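Local coordinates for single-stranded-DNA-specific exonuclease RecJ (Thermus thermophilus, PDB 2ZXR), which degrades single-stranded DNA exonucleolytically in the 5' to 3' direction, using divalent metal ions such as magnesium or manganese, at residues A[36-41]-A[448-453]; A[94-99]-A[196-201]; A[360-365]-A[405-410]; A[489-494]-A[525-530]; A[571-574]-A[578-581]. One frame throughout, in Å; residues are numbered along the deposited sequence.

Overall arrangement
The five contacts sample separate regions of a monomeric nuclease, and no two of them touch. Contact 2 belongs to the DHH region, which contributes ligands to the metal centre; Asp84, which binds the magnesium ion, lies near the start of helix 83-98, whose other end makes this contact, so the contact itself lies away from the metal. Contact 3 lies in the DHHA1 domain, its centre about 47 Å from that of contact 2. Contact 1 is the most central and closes a chain loop that contains contacts 2 and 3. Contact 4, in the OB-fold region, lies about 26 Å from contact 1 between centres. Contact 5, in the C-terminal domain, is about 81 Å from contact 2 between centres.

Contact 1 (A[36-41]-A[448-453]); sequences WHRGFR and ALLEPY
Arg38 NH1 meets carbon atoms of two residues across the contact: Leu450 CD2 lies 4.0 Å from Arg38 NH1, and Leu450 CD1 is almost as near. Tyr453 adds its ring edge, with CE1 4.3 Å from Arg38 NH1 and close to the guanidinium plane, so two flat groups meet rim to rim rather than face to face. The arginine crosses Leu450 at about a right angle. A bend at chi2 (-89°) turns its chain, and CG also brushes Leu450 CD2, at 4.1 Å. Arginine suits this place because CG and the guanidinium NH1 both lie against Leu450, while the other terminal nitrogen, NH2, makes a weak hydrogen bond to Pro458 O. Phe40 completes the apolar side. Its CE1 approaches Leu450 CD2 at 4.1 Å, so one methyl group serves both the aromatic ring and the arginine. Between Arg38 and Phe40, Gly39 is the first residue to leave the helical conformation after helix 29-37, in a Schellman motif; its positive phi (80°) is easily adopted by a residue without a side chain, and Gly39 N bonds to Trp36 O. The contact thus joins the C-terminal end of helix 29-37 to the loop that follows helix 440-447. Leu450 also packs on Ala34 and Tyr35 of helix 29-37, while Phe40 and Pro452 both touch Arg230 of helix 227-239.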
# COMPACT_ATOMS: atom_id res chain seq x y z
N TRP A 36 0.18 2.79 -15.14
CA TRP A 36 -0.07 1.57 -15.92
C TRP A 36 -0.27 0.37 -15.00
O TRP A 36 -1.20 -0.43 -15.20
CB TRP A 36 1.08 1.28 -16.89
CG TRP A 36 0.78 0.11 -17.80
CD1 TRP A 36 0.06 0.14 -18.97
CD2 TRP A 36 1.20 -1.25 -17.62
NE1 TRP A 36 0.01 -1.12 -19.53
CE2 TRP A 36 0.69 -1.99 -18.73
CE3 TRP A 36 1.94 -1.92 -16.65
CZ2 TRP A 36 0.91 -3.37 -18.87
CZ3 TRP A 36 2.17 -3.29 -16.79
CH2 TRP A 36 1.65 -4.00 -17.90
N HIS A 37 0.58 0.24 -13.99
CA HIS A 37 0.48 -0.86 -13.04
C HIS A 37 -0.77 -0.83 -12.16
O HIS A 37 -1.29 -1.88 -11.81
CB HIS A 37 1.71 -0.89 -12.12
CG HIS A 37 2.91 -1.54 -12.74
ND1 HIS A 37 2.88 -2.83 -13.24
CD2 HIS A 37 4.17 -1.08 -12.96
CE1 HIS A 37 4.07 -3.13 -13.74
NE2 HIS A 37 4.86 -2.09 -13.58
N ARG A 38 -1.24 0.37 -11.81
CA ARG A 38 -2.40 0.52 -10.95
C ARG A 38 -3.66 0.53 -11.77
O ARG A 38 -4.74 0.76 -11.25
CB ARG A 38 -2.34 1.84 -10.16
CG ARG A 38 -1.00 2.20 -9.54
CD ARG A 38 -0.85 1.63 -8.15
NE ARG A 38 0.52 1.72 -7.66
CZ ARG A 38 0.96 2.61 -6.77
NH1 ARG A 38 0.13 3.51 -6.26
NH2 ARG A 38 2.23 2.56 -6.37
N GLY A 39 -3.52 0.32 -13.07
CA GLY A 39 -4.67 0.30 -13.95
C GLY A 39 -5.22 1.65 -14.38
O GLY A 39 -6.32 1.72 -14.92
N PHE A 40 -4.48 2.74 -14.14
CA PHE A 40 -4.96 4.06 -14.56
C PHE A 40 -4.55 4.29 -16.01
O PHE A 40 -3.36 4.42 -16.31
CB PHE A 40 -4.38 5.17 -13.67
CG PHE A 40 -4.84 5.10 -12.24
CD1 PHE A 40 -4.17 4.31 -11.31
CD2 PHE A 40 -5.96 5.81 -11.82
CE1 PHE A 40 -4.60 4.23 -9.99
CE2 PHE A 40 -6.40 5.74 -10.49
CZ PHE A 40 -5.72 4.95 -9.58
N ARG A 41 -5.53 4.33 -16.92
CA ARG A 41 -5.24 4.51 -18.34
C ARG A 41 -5.69 5.84 -18.93
O ARG A 41 -4.95 6.45 -19.70
CB ARG A 41 -5.86 3.36 -19.14
CG ARG A 41 -5.43 1.97 -18.66
CD ARG A 41 -3.92 1.89 -18.42
NE ARG A 41 -3.51 0.63 -17.80
CZ ARG A 41 -3.41 -0.53 -18.44
NH1 ARG A 41 -3.04 -1.62 -17.79
NH2 ARG A 41 -3.68 -0.59 -19.74
N ALA A 448 1.77 12.90 -7.85
CA ALA A 448 0.75 13.50 -7.00
C ALA A 448 -0.65 13.03 -7.31
O ALA A 448 -1.45 12.82 -6.40
CB ALA A 448 0.82 15.02 -7.11
N LEU A 449 -0.96 12.89 -8.60
CA LEU A 449 -2.29 12.48 -9.03
C LEU A 449 -2.72 11.10 -8.54
O LEU A 449 -3.90 10.79 -8.57
CB LEU A 449 -2.38 12.54 -10.56
CG LEU A 449 -2.56 13.96 -11.11
CD1 LEU A 449 -3.85 14.54 -10.53
CD2 LEU A 449 -1.35 14.84 -10.75
N LEU A 450 -1.76 10.29 -8.10
CA LEU A 450 -2.04 8.95 -7.61
C LEU A 450 -2.81 8.95 -6.31
O LEU A 450 -3.43 7.95 -5.93
CB LEU A 450 -0.73 8.19 -7.40
CG LEU A 450 -0.21 7.41 -8.60
CD1 LEU A 450 1.20 6.87 -8.30
CD2 LEU A 450 -1.19 6.27 -8.91
N GLU A 451 -2.74 10.07 -5.60
CA GLU A 451 -3.43 10.17 -4.33
C GLU A 451 -4.93 10.18 -4.53
O GLU A 451 -5.43 10.60 -5.58
CB GLU A 451 -2.99 11.43 -3.63
CG GLU A 451 -1.51 11.45 -3.42
CD GLU A 451 -1.12 12.52 -2.45
OE1 GLU A 451 -1.08 12.22 -1.23
OE2 GLU A 451 -0.86 13.66 -2.90
N PRO A 452 -5.68 9.74 -3.50
CA PRO A 452 -5.18 9.26 -2.20
C PRO A 452 -4.53 7.87 -2.15
O PRO A 452 -5.07 6.90 -2.68
CB PRO A 452 -6.42 9.33 -1.33
CG PRO A 452 -7.50 8.91 -2.30
CD PRO A 452 -7.15 9.68 -3.56
N TYR A 453 -3.36 7.81 -1.51
CA TYR A 453 -2.64 6.55 -1.30
C TYR A 453 -3.32 5.80 -0.16
O TYR A 453 -3.83 6.41 0.80
CB TYR A 453 -1.17 6.79 -0.87
CG TYR A 453 -0.29 7.35 -1.97
CD1 TYR A 453 -0.24 6.73 -3.22
CD2 TYR A 453 0.46 8.51 -1.77
CE1 TYR A 453 0.53 7.25 -4.23
CE2 TYR A 453 1.25 9.04 -2.78
CZ TYR A 453 1.28 8.39 -4.02
OH TYR A 453 2.09 8.83 -5.02

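Contact 2 (A[94-99]-A[196-201]); sequences RGLAAL and WALHER
The imidazole of His199 meets Leu99 CD2 obliquely, the methyl group lying 4.0 Å from His199 NE2. At the edge of the same ring, in its plane, a water sits 2.6 Å from NE2 of His199. That water donates a hydrogen bond to Gly95 O, 3.0 Å away, and so bridges the two helices. Pro205 O binds the other ring nitrogen, ND1; with a partner at each nitrogen the ring's rotation is well defined. Histidine fits here because it can offer polar edges to water and backbone while the same NE2 corner of the ring also lies against the Leu99 methyl groups.

Beside this polar bridge lies a cluster of leucines. Leu198 CD2 is 3.4 Å from Leu99 CD1, the two side chains reaching tip to tip, and 3.5 Å from Leu96 CD2, where they cross at about a right angle. Both separations are shorter than usual for methyl groups, so the packing is modelled as tight. Leu198 has CG anti to its backbone N (chi1 175°), which helps bring its CD2 up against both opposing leucines.

The contact pairs the end of helix 83-98 with the end of helix 187-201. Leu198 also rests on Glu66 of helix 60-70, and Leu96 on Val103 of strand 102-105.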
# COMPACT_ATOMS: atom_id res chain seq x y z
N ARG A 94 -28.07 10.65 11.36
CA ARG A 94 -28.23 12.05 10.95
C ARG A 94 -29.07 12.12 9.67
O ARG A 94 -30.02 12.89 9.59
CB ARG A 94 -26.87 12.73 10.68
CG ARG A 94 -26.04 13.17 11.90
CD ARG A 94 -24.83 13.93 11.36
NE ARG A 94 -23.89 14.50 12.32
CZ ARG A 94 -24.05 15.64 12.98
NH1 ARG A 94 -25.17 16.35 12.79
NH2 ARG A 94 -23.06 16.12 13.75
N GLY A 95 -28.71 11.33 8.67
CA GLY A 95 -29.44 11.37 7.41
C GLY A 95 -30.94 11.11 7.48
O GLY A 95 -31.74 11.83 6.88
N LEU A 96 -31.32 10.05 8.19
CA LEU A 96 -32.73 9.72 8.31
C LEU A 96 -33.44 10.76 9.21
O LEU A 96 -34.56 11.15 8.93
CB LEU A 96 -32.89 8.31 8.88
CG LEU A 96 -32.42 7.15 7.98
CD1 LEU A 96 -32.49 5.84 8.71
CD2 LEU A 96 -33.31 7.07 6.75
N ALA A 97 -32.77 11.21 10.27
CA ALA A 97 -33.37 12.20 11.14
C ALA A 97 -33.55 13.53 10.39
O ALA A 97 -34.48 14.30 10.69
CB ALA A 97 -32.51 12.40 12.39
N ALA A 98 -32.69 13.81 9.42
CA ALA A 98 -32.85 15.06 8.67
C ALA A 98 -34.09 14.96 7.78
O ALA A 98 -34.65 15.98 7.39
CB ALA A 98 -31.62 15.35 7.82
N LEU A 99 -34.51 13.74 7.45
CA LEU A 99 -35.70 13.59 6.61
C LEU A 99 -36.99 13.50 7.44
O LEU A 99 -38.07 13.33 6.91
CB LEU A 99 -35.55 12.35 5.71
CG LEU A 99 -34.25 12.29 4.89
CD1 LEU A 99 -34.13 10.96 4.20
CD2 LEU A 99 -34.22 13.42 3.87
N TRP A 196 -28.27 7.41 0.05
CA TRP A 196 -28.33 7.97 -1.30
C TRP A 196 -29.51 7.37 -2.10
O TRP A 196 -30.24 8.08 -2.80
CB TRP A 196 -27.00 7.70 -2.01
CG TRP A 196 -26.78 8.41 -3.32
CD1 TRP A 196 -27.72 8.94 -4.16
CD2 TRP A 196 -25.52 8.63 -3.96
NE1 TRP A 196 -27.12 9.46 -5.28
CE2 TRP A 196 -25.77 9.28 -5.18
CE3 TRP A 196 -24.19 8.32 -3.63
CZ2 TRP A 196 -24.75 9.64 -6.07
CZ3 TRP A 196 -23.17 8.68 -4.52
CH2 TRP A 196 -23.46 9.34 -5.73
N ALA A 197 -29.68 6.05 -1.99
CA ALA A 197 -30.77 5.37 -2.66
C ALA A 197 -32.10 5.96 -2.17
O ALA A 197 -33.01 6.18 -2.96
CB ALA A 197 -30.71 3.87 -2.36
N LEU A 198 -32.21 6.22 -0.87
CA LEU A 198 -33.43 6.81 -0.31
C LEU A 198 -33.65 8.23 -0.87
O LEU A 198 -34.78 8.61 -1.18
CB LEU A 198 -33.34 6.86 1.22
CG LEU A 198 -34.51 7.57 1.94
CD1 LEU A 198 -35.83 6.84 1.65
CD2 LEU A 198 -34.25 7.63 3.43
N HIS A 199 -32.59 9.02 -0.97
CA HIS A 199 -32.68 10.38 -1.52
C HIS A 199 -33.19 10.33 -2.95
O HIS A 199 -34.01 11.15 -3.37
CB HIS A 199 -31.32 11.07 -1.49
CG HIS A 199 -31.01 11.69 -0.16
ND1 HIS A 199 -30.43 12.94 -0.05
CD2 HIS A 199 -31.29 11.29 1.10
CE1 HIS A 199 -30.39 13.28 1.23
NE2 HIS A 199 -30.91 12.29 1.94
N GLU A 200 -32.68 9.37 -3.70
CA GLU A 200 -33.12 9.21 -5.07
C GLU A 200 -34.63 8.95 -5.10
O GLU A 200 -35.34 9.57 -5.89
CB GLU A 200 -32.37 8.05 -5.72
CG GLU A 200 -30.90 8.37 -5.92
CD GLU A 200 -30.63 8.97 -7.28
OE1 GLU A 200 -29.64 9.74 -7.43
OE2 GLU A 200 -31.42 8.65 -8.20
N ARG A 201 -35.10 8.02 -4.27
CA ARG A 201 -36.53 7.72 -4.21
C ARG A 201 -37.35 8.94 -3.84
O ARG A 201 -38.45 9.13 -4.37
CB ARG A 201 -36.86 6.63 -3.17
CG ARG A 201 -36.62 5.19 -3.61
CD ARG A 201 -37.21 4.20 -2.60
NE ARG A 201 -38.68 4.16 -2.63
CZ ARG A 201 -39.39 3.47 -3.52
NH1 ARG A 201 -38.77 2.75 -4.46
NH2 ARG A 201 -40.72 3.48 -3.48
O HOH W 1 -30.83 13.18 4.41

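Contact 3 (A[360-365]-A[405-410]); sequences FLVAQG and ALFPAF
In the DHHA1 domain, helix 407-419 lies against one face of the mixed sheet, and its first turn meets strand 359-363 here. Phe360 and Val362, two residues apart on the strand, point toward the helix, which replies with Phe407 and Phe410, three residues apart and therefore on one side of it. Phe410 CZ comes within 3.8 Å of Phe360 CD2. The two rings meet obliquely, their planes at 68° and centroids 6.0 Å apart. Val362 CG2 lies near the plane of the Phe407 ring, touching its edge at CD1 (3.9 Å) and CE1. Both helix phenylalanines hold CG anti to the backbone N (chi1 -177° for Phe407), which sends the rings out to the strand. Phe410 also meets the ring of Phe400. With carbon on carbon throughout, the pairing depends on shape and on exclusion of water, for which bulky aromatic and branched residues are apt.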
# COMPACT_ATOMS: atom_id res chain seq x y z
N PHE A 360 -0.48 -15.32 17.68
CA PHE A 360 -1.66 -15.72 18.43
C PHE A 360 -1.43 -15.22 19.85
O PHE A 360 -0.43 -15.57 20.48
CB PHE A 360 -1.80 -17.25 18.48
CG PHE A 360 -1.89 -17.91 17.14
CD1 PHE A 360 -0.78 -17.94 16.28
CD2 PHE A 360 -3.07 -18.49 16.72
CE1 PHE A 360 -0.87 -18.52 15.01
CE2 PHE A 360 -3.18 -19.06 15.47
CZ PHE A 360 -2.08 -19.08 14.61
N LEU A 361 -2.37 -14.43 20.37
CA LEU A 361 -2.29 -13.89 21.72
C LEU A 361 -3.57 -14.24 22.44
O LEU A 361 -4.68 -14.20 21.85
CB LEU A 361 -2.15 -12.36 21.68
CG LEU A 361 -0.77 -11.71 21.71
CD1 LEU A 361 0.28 -12.57 21.04
CD2 LEU A 361 -0.87 -10.30 21.11
N VAL A 362 -3.44 -14.57 23.72
CA VAL A 362 -4.58 -14.92 24.56
C VAL A 362 -4.48 -14.05 25.80
O VAL A 362 -3.40 -13.91 26.36
CB VAL A 362 -4.51 -16.38 25.02
CG1 VAL A 362 -5.67 -16.68 25.99
CG2 VAL A 362 -4.57 -17.31 23.83
N ALA A 363 -5.58 -13.44 26.20
CA ALA A 363 -5.58 -12.59 27.40
C ALA A 363 -6.96 -12.68 27.97
O ALA A 363 -7.94 -12.46 27.25
CB ALA A 363 -5.26 -11.14 27.08
N GLN A 364 -7.06 -13.02 29.25
CA GLN A 364 -8.36 -13.13 29.89
C GLN A 364 -9.31 -14.06 29.11
O GLN A 364 -10.51 -13.81 29.02
CB GLN A 364 -8.96 -11.72 30.07
CG GLN A 364 -8.07 -10.86 30.98
CD GLN A 364 -8.70 -9.54 31.39
OE1 GLN A 364 -8.52 -8.51 30.72
NE2 GLN A 364 -9.44 -9.55 32.49
N GLY A 365 -8.76 -15.13 28.55
CA GLY A 365 -9.59 -16.08 27.83
C GLY A 365 -10.06 -15.66 26.46
O GLY A 365 -10.82 -16.39 25.80
N ALA A 405 -6.56 -22.63 30.44
CA ALA A 405 -5.91 -23.85 30.94
C ALA A 405 -5.47 -24.71 29.76
O ALA A 405 -4.55 -25.51 29.88
CB ALA A 405 -6.87 -24.65 31.85
N LEU A 406 -6.13 -24.52 28.63
CA LEU A 406 -5.82 -25.28 27.42
C LEU A 406 -4.75 -24.61 26.55
O LEU A 406 -4.47 -25.07 25.44
CB LEU A 406 -7.10 -25.45 26.60
CG LEU A 406 -8.18 -26.31 27.25
CD1 LEU A 406 -9.44 -26.32 26.38
CD2 LEU A 406 -7.61 -27.74 27.47
N PHE A 407 -4.15 -23.52 27.04
CA PHE A 407 -3.14 -22.81 26.27
C PHE A 407 -1.95 -23.66 25.78
O PHE A 407 -1.61 -23.62 24.59
CB PHE A 407 -2.61 -21.60 27.07
CG PHE A 407 -1.61 -20.76 26.31
CD1 PHE A 407 -2.04 -19.88 25.31
CD2 PHE A 407 -0.25 -20.86 26.59
CE1 PHE A 407 -1.10 -19.10 24.58
CE2 PHE A 407 0.70 -20.10 25.87
CZ PHE A 407 0.27 -19.21 24.86
N PRO A 408 -1.29 -24.42 26.68
CA PRO A 408 -0.17 -25.21 26.15
C PRO A 408 -0.58 -26.14 24.99
O PRO A 408 0.15 -26.28 24.01
CB PRO A 408 0.33 -25.98 27.36
CG PRO A 408 0.05 -25.00 28.53
CD PRO A 408 -1.36 -24.50 28.16
N ALA A 409 -1.76 -26.74 25.09
CA ALA A 409 -2.24 -27.65 24.06
C ALA A 409 -2.53 -26.89 22.78
O ALA A 409 -2.25 -27.36 21.66
CB ALA A 409 -3.49 -28.38 24.54
N PHE A 410 -3.11 -25.70 22.94
CA PHE A 410 -3.45 -24.84 21.82
C PHE A 410 -2.17 -24.44 21.11
O PHE A 410 -2.10 -24.47 19.88
CB PHE A 410 -4.15 -23.58 22.33
CG PHE A 410 -4.40 -22.54 21.26
CD1 PHE A 410 -5.40 -22.73 20.31
CD2 PHE A 410 -3.63 -21.39 21.20
CE1 PHE A 410 -5.63 -21.77 19.31
CE2 PHE A 410 -3.84 -20.43 20.22
CZ PHE A 410 -4.83 -20.62 19.27

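Contact 4 (A[489-494]-A[525-530]); sequences VLAWKQ and VDLRKP
The apolar contacts centre on Leu527, whose two methyl groups serve different partners. Leu527 CD1 touches Ala491 CB at 4.1 Å, and Leu527 CD2 lies 4.2 Å from Lys493 CD. The leucine is extended, with both side-chain torsions near 180° (chi1 171°), and so reaches across from its strand. The small alanine leaves room for it, while the methylenes of the lysine give it a greasy flank; Phe482 of strand 479-484 touches it as well.

Between the two segments the contact is apolar; the polar groups bond within their own segment or outside the pair. Lys493 bends at its second and fourth torsions, and NZ returns to Gln494 O at 3.0 Å, the donor lying 16° from the carbonyl plane. A lysine can thus lend its aliphatic part to the packing yet give its charge a carbonyl partner. Leu527 N bonds to Asp526 OD1 at 2.8 Å, bent (134°) and from above the carboxylate plane; Asp526 OD2 accepts the indole NH of Trp7. Both carboxylate oxygens are therefore engaged, and the group is held in position.

Val525 and Asp526 together face Ala506 in a classic beta bulge, where strand 517-528 turns a corner. Beyond it, Leu527 packs on Ala491 and Lys493 by side chains alone. Before it, Leu490 exchanges backbone hydrogen bonds with Val522 and Ala524, and this parallel pairing of strands 487-492 and 517-528 matches that of the third and fifth strands in an OB-fold barrel.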
# COMPACT_ATOMS: atom_id res chain seq x y z
N VAL A 489 19.27 11.07 1.13
CA VAL A 489 18.36 10.08 1.68
C VAL A 489 18.43 10.01 3.20
O VAL A 489 19.51 10.12 3.78
CB VAL A 489 18.60 8.68 0.99
CG1 VAL A 489 19.98 8.61 0.44
CG2 VAL A 489 18.36 7.53 1.96
N LEU A 490 17.27 9.85 3.84
CA LEU A 490 17.13 9.76 5.29
C LEU A 490 16.74 8.34 5.61
O LEU A 490 15.90 7.75 4.93
CB LEU A 490 16.03 10.69 5.77
CG LEU A 490 16.24 12.15 5.40
CD1 LEU A 490 14.91 12.89 5.53
CD2 LEU A 490 17.32 12.76 6.29
N ALA A 491 17.32 7.80 6.68
CA ALA A 491 17.05 6.42 7.03
C ALA A 491 17.29 6.04 8.49
O ALA A 491 18.01 6.72 9.22
CB ALA A 491 17.90 5.50 6.13
N TRP A 492 16.70 4.94 8.90
CA TRP A 492 16.88 4.40 10.24
C TRP A 492 17.66 3.11 10.03
O TRP A 492 17.10 2.07 9.68
CB TRP A 492 15.53 4.11 10.88
CG TRP A 492 14.81 5.36 11.20
CD1 TRP A 492 14.13 6.17 10.32
CD2 TRP A 492 14.80 6.04 12.46
NE1 TRP A 492 13.70 7.31 10.97
CE2 TRP A 492 14.10 7.25 12.28
CE3 TRP A 492 15.32 5.73 13.73
CZ2 TRP A 492 13.92 8.17 13.32
CZ3 TRP A 492 15.13 6.64 14.77
CH2 TRP A 492 14.43 7.84 14.55
N LYS A 493 18.97 3.19 10.24
CA LYS A 493 19.83 2.03 10.04
C LYS A 493 19.57 0.92 11.03
O LYS A 493 19.75 1.09 12.24
CB LYS A 493 21.30 2.45 10.10
CG LYS A 493 22.27 1.31 9.81
CD LYS A 493 22.05 0.74 8.42
CE LYS A 493 23.04 -0.37 8.10
NZ LYS A 493 22.82 -1.60 8.91
N GLN A 494 19.15 -0.22 10.52
CA GLN A 494 18.88 -1.38 11.36
C GLN A 494 20.18 -1.71 12.06
O GLN A 494 21.18 -1.98 11.41
CB GLN A 494 18.45 -2.59 10.51
CG GLN A 494 17.22 -2.35 9.66
CD GLN A 494 15.95 -2.24 10.49
OE1 GLN A 494 15.89 -1.46 11.45
NE2 GLN A 494 14.93 -3.02 10.12
N VAL A 525 12.79 3.34 3.08
CA VAL A 525 11.89 2.43 3.78
C VAL A 525 12.70 1.16 4.04
O VAL A 525 12.51 0.47 5.06
CB VAL A 525 10.60 2.08 2.99
CG1 VAL A 525 9.86 3.36 2.61
CG2 VAL A 525 10.93 1.29 1.77
N ASP A 526 13.58 0.80 3.11
CA ASP A 526 14.46 -0.35 3.36
C ASP A 526 15.81 0.00 2.76
O ASP A 526 15.90 0.79 1.82
CB ASP A 526 13.93 -1.67 2.77
CG ASP A 526 14.58 -2.91 3.45
OD1 ASP A 526 15.38 -2.73 4.40
OD2 ASP A 526 14.28 -4.06 3.05
N LEU A 527 16.85 -0.58 3.34
CA LEU A 527 18.22 -0.32 2.92
C LEU A 527 19.05 -1.58 3.17
O LEU A 527 18.89 -2.25 4.21
CB LEU A 527 18.74 0.87 3.74
CG LEU A 527 20.20 1.32 3.74
CD1 LEU A 527 20.28 2.59 4.57
CD2 LEU A 527 21.11 0.25 4.34
N ARG A 528 19.95 -1.91 2.23
CA ARG A 528 20.75 -3.12 2.37
C ARG A 528 22.00 -3.20 1.48
O ARG A 528 22.20 -2.40 0.56
CB ARG A 528 19.88 -4.34 2.04
CG ARG A 528 19.54 -4.41 0.55
CD ARG A 528 18.71 -5.64 0.18
NE ARG A 528 18.58 -5.76 -1.28
CZ ARG A 528 17.95 -6.76 -1.89
NH1 ARG A 528 17.38 -7.72 -1.19
NH2 ARG A 528 17.88 -6.79 -3.22
N LYS A 529 22.84 -4.18 1.77
CA LYS A 529 24.02 -4.43 0.95
C LYS A 529 23.35 -5.07 -0.25
O LYS A 529 22.43 -5.87 -0.08
CB LYS A 529 24.96 -5.42 1.65
CG LYS A 529 26.00 -6.06 0.75
CD LYS A 529 26.90 -7.02 1.54
CE LYS A 529 27.95 -7.67 0.66
NZ LYS A 529 27.33 -8.36 -0.50
N PRO A 530 23.78 -4.74 -1.47
CA PRO A 530 23.17 -5.32 -2.67
C PRO A 530 22.96 -6.83 -2.58
O PRO A 530 23.80 -7.54 -2.06
CB PRO A 530 24.14 -4.92 -3.78
CG PRO A 530 24.69 -3.61 -3.27
CD PRO A 530 24.95 -3.92 -1.82

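Contact 5 (A[571-574]-A[578-581])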
# COMPACT_ATOMS: atom_id res chain seq x y z
N TYR A 571 39.06 -0.53 -34.37
CA TYR A 571 39.94 -1.20 -33.41
C TYR A 571 39.85 -2.71 -33.58
O TYR A 571 40.87 -3.40 -33.65
CB TYR A 571 39.52 -0.83 -31.99
CG TYR A 571 40.28 -1.56 -30.90
CD1 TYR A 571 41.49 -1.07 -30.41
CD2 TYR A 571 39.78 -2.75 -30.37
CE1 TYR A 571 42.18 -1.74 -29.39
CE2 TYR A 571 40.46 -3.42 -29.36
CZ TYR A 571 41.66 -2.92 -28.87
OH TYR A 571 42.33 -3.60 -27.87
N ALA A 572 38.62 -3.22 -33.64
CA ALA A 572 38.38 -4.65 -33.81
C ALA A 572 39.08 -5.14 -35.08
O ALA A 572 39.86 -6.08 -35.03
CB ALA A 572 36.88 -4.93 -33.89
N TRP A 573 38.79 -4.48 -36.21
CA TRP A 573 39.40 -4.82 -37.50
C TRP A 573 40.91 -4.72 -37.35
O TRP A 573 41.66 -5.66 -37.65
CB TRP A 573 38.94 -3.84 -38.59
CG TRP A 573 37.60 -4.14 -39.23
CD1 TRP A 573 37.10 -5.37 -39.56
CD2 TRP A 573 36.66 -3.18 -39.75
NE1 TRP A 573 35.92 -5.24 -40.25
CE2 TRP A 573 35.62 -3.91 -40.38
CE3 TRP A 573 36.59 -1.78 -39.74
CZ2 TRP A 573 34.53 -3.28 -41.01
CZ3 TRP A 573 35.50 -1.16 -40.36
CH2 TRP A 573 34.49 -1.91 -40.99
N LYS A 574 41.34 -3.55 -36.88
CA LYS A 574 42.74 -3.21 -36.65
C LYS A 574 43.30 -3.98 -35.45
O LYS A 574 44.04 -3.43 -34.65
CB LYS A 574 42.83 -1.70 -36.36
CG LYS A 574 44.21 -1.09 -36.40
CD LYS A 574 44.42 -0.34 -37.71
CE LYS A 574 44.26 -1.26 -38.90
NZ LYS A 574 44.65 -0.59 -40.17
N ARG A 578 37.44 -11.82 -34.78
CA ARG A 578 36.65 -12.64 -35.68
C ARG A 578 35.24 -12.00 -35.70
O ARG A 578 34.31 -12.46 -35.01
CB ARG A 578 36.60 -14.10 -35.18
CG ARG A 578 35.83 -15.05 -36.09
CD ARG A 578 35.67 -16.48 -35.51
NE ARG A 578 34.62 -17.19 -36.22
CZ ARG A 578 33.78 -18.08 -35.69
NH1 ARG A 578 32.86 -18.65 -36.46
NH2 ARG A 578 33.86 -18.41 -34.40
N LEU A 579 35.10 -10.93 -36.47
CA LEU A 579 33.84 -10.18 -36.61
C LEU A 579 32.71 -10.96 -37.26
O LEU A 579 32.90 -11.59 -38.30
CB LEU A 579 34.05 -8.91 -37.40
CG LEU A 579 34.71 -7.76 -36.64
CD1 LEU A 579 33.87 -7.44 -35.41
CD2 LEU A 579 36.14 -8.14 -36.25
N LEU A 580 31.54 -10.89 -36.63
CA LEU A 580 30.35 -11.57 -37.10
C LEU A 580 29.10 -10.72 -36.88
O LEU A 580 29.11 -9.75 -36.12
CB LEU A 580 30.17 -12.90 -36.35
CG LEU A 580 31.15 -14.07 -36.52
CD1 LEU A 580 30.88 -15.09 -35.43
CD2 LEU A 580 30.99 -14.73 -37.92
N PRO A 581 28.00 -11.06 -37.58
CA PRO A 581 26.75 -10.31 -37.41
C PRO A 581 26.15 -10.83 -36.10
O PRO A 581 26.30 -12.01 -35.76
CB PRO A 581 25.95 -10.73 -38.64
CG PRO A 581 26.37 -12.15 -38.83
CD PRO A 581 27.87 -12.09 -38.63
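Leu579 lays its CD2 methyl group against Ala572, with Ala572 CB 4.1 Å from Leu579 CD2. The same methyl group is 4.4 Å from Trp573 CD1, so one branch of the leucine serves two consecutive helix residues. It approaches the indole obliquely, near the pyrrole part, and the tryptophan meets it more loosely than the alanine does. Leu579 has CG beside its backbone N (chi1 -77°), and a further turn at chi2 (-57°) decides which branch faces the helix. Alanine suits the helix side because its short side chain lets strand and helix come close: the CA atoms of Ala572 and Leu579 are 7.7 Å apart. Trp573, by contrast, is exposed and adds a looser touch through CD1. The contact consists wholly of carbon atoms.

Only three residues separate the segments, and Lys574 is the first to leave the helical conformation. The contact is therefore the local packing of a beta-alpha-beta unit made of strand 558-560, helix 566-573 and strand 578-579. The short, weakly bonded strand 578-579 is an outermost member of the parallel sheet in the C-terminal domain. Arg578 and Leu580 bond through the backbone to Val559 of the adjoining strand, and Val561 packs on both Ala572 and Leu579.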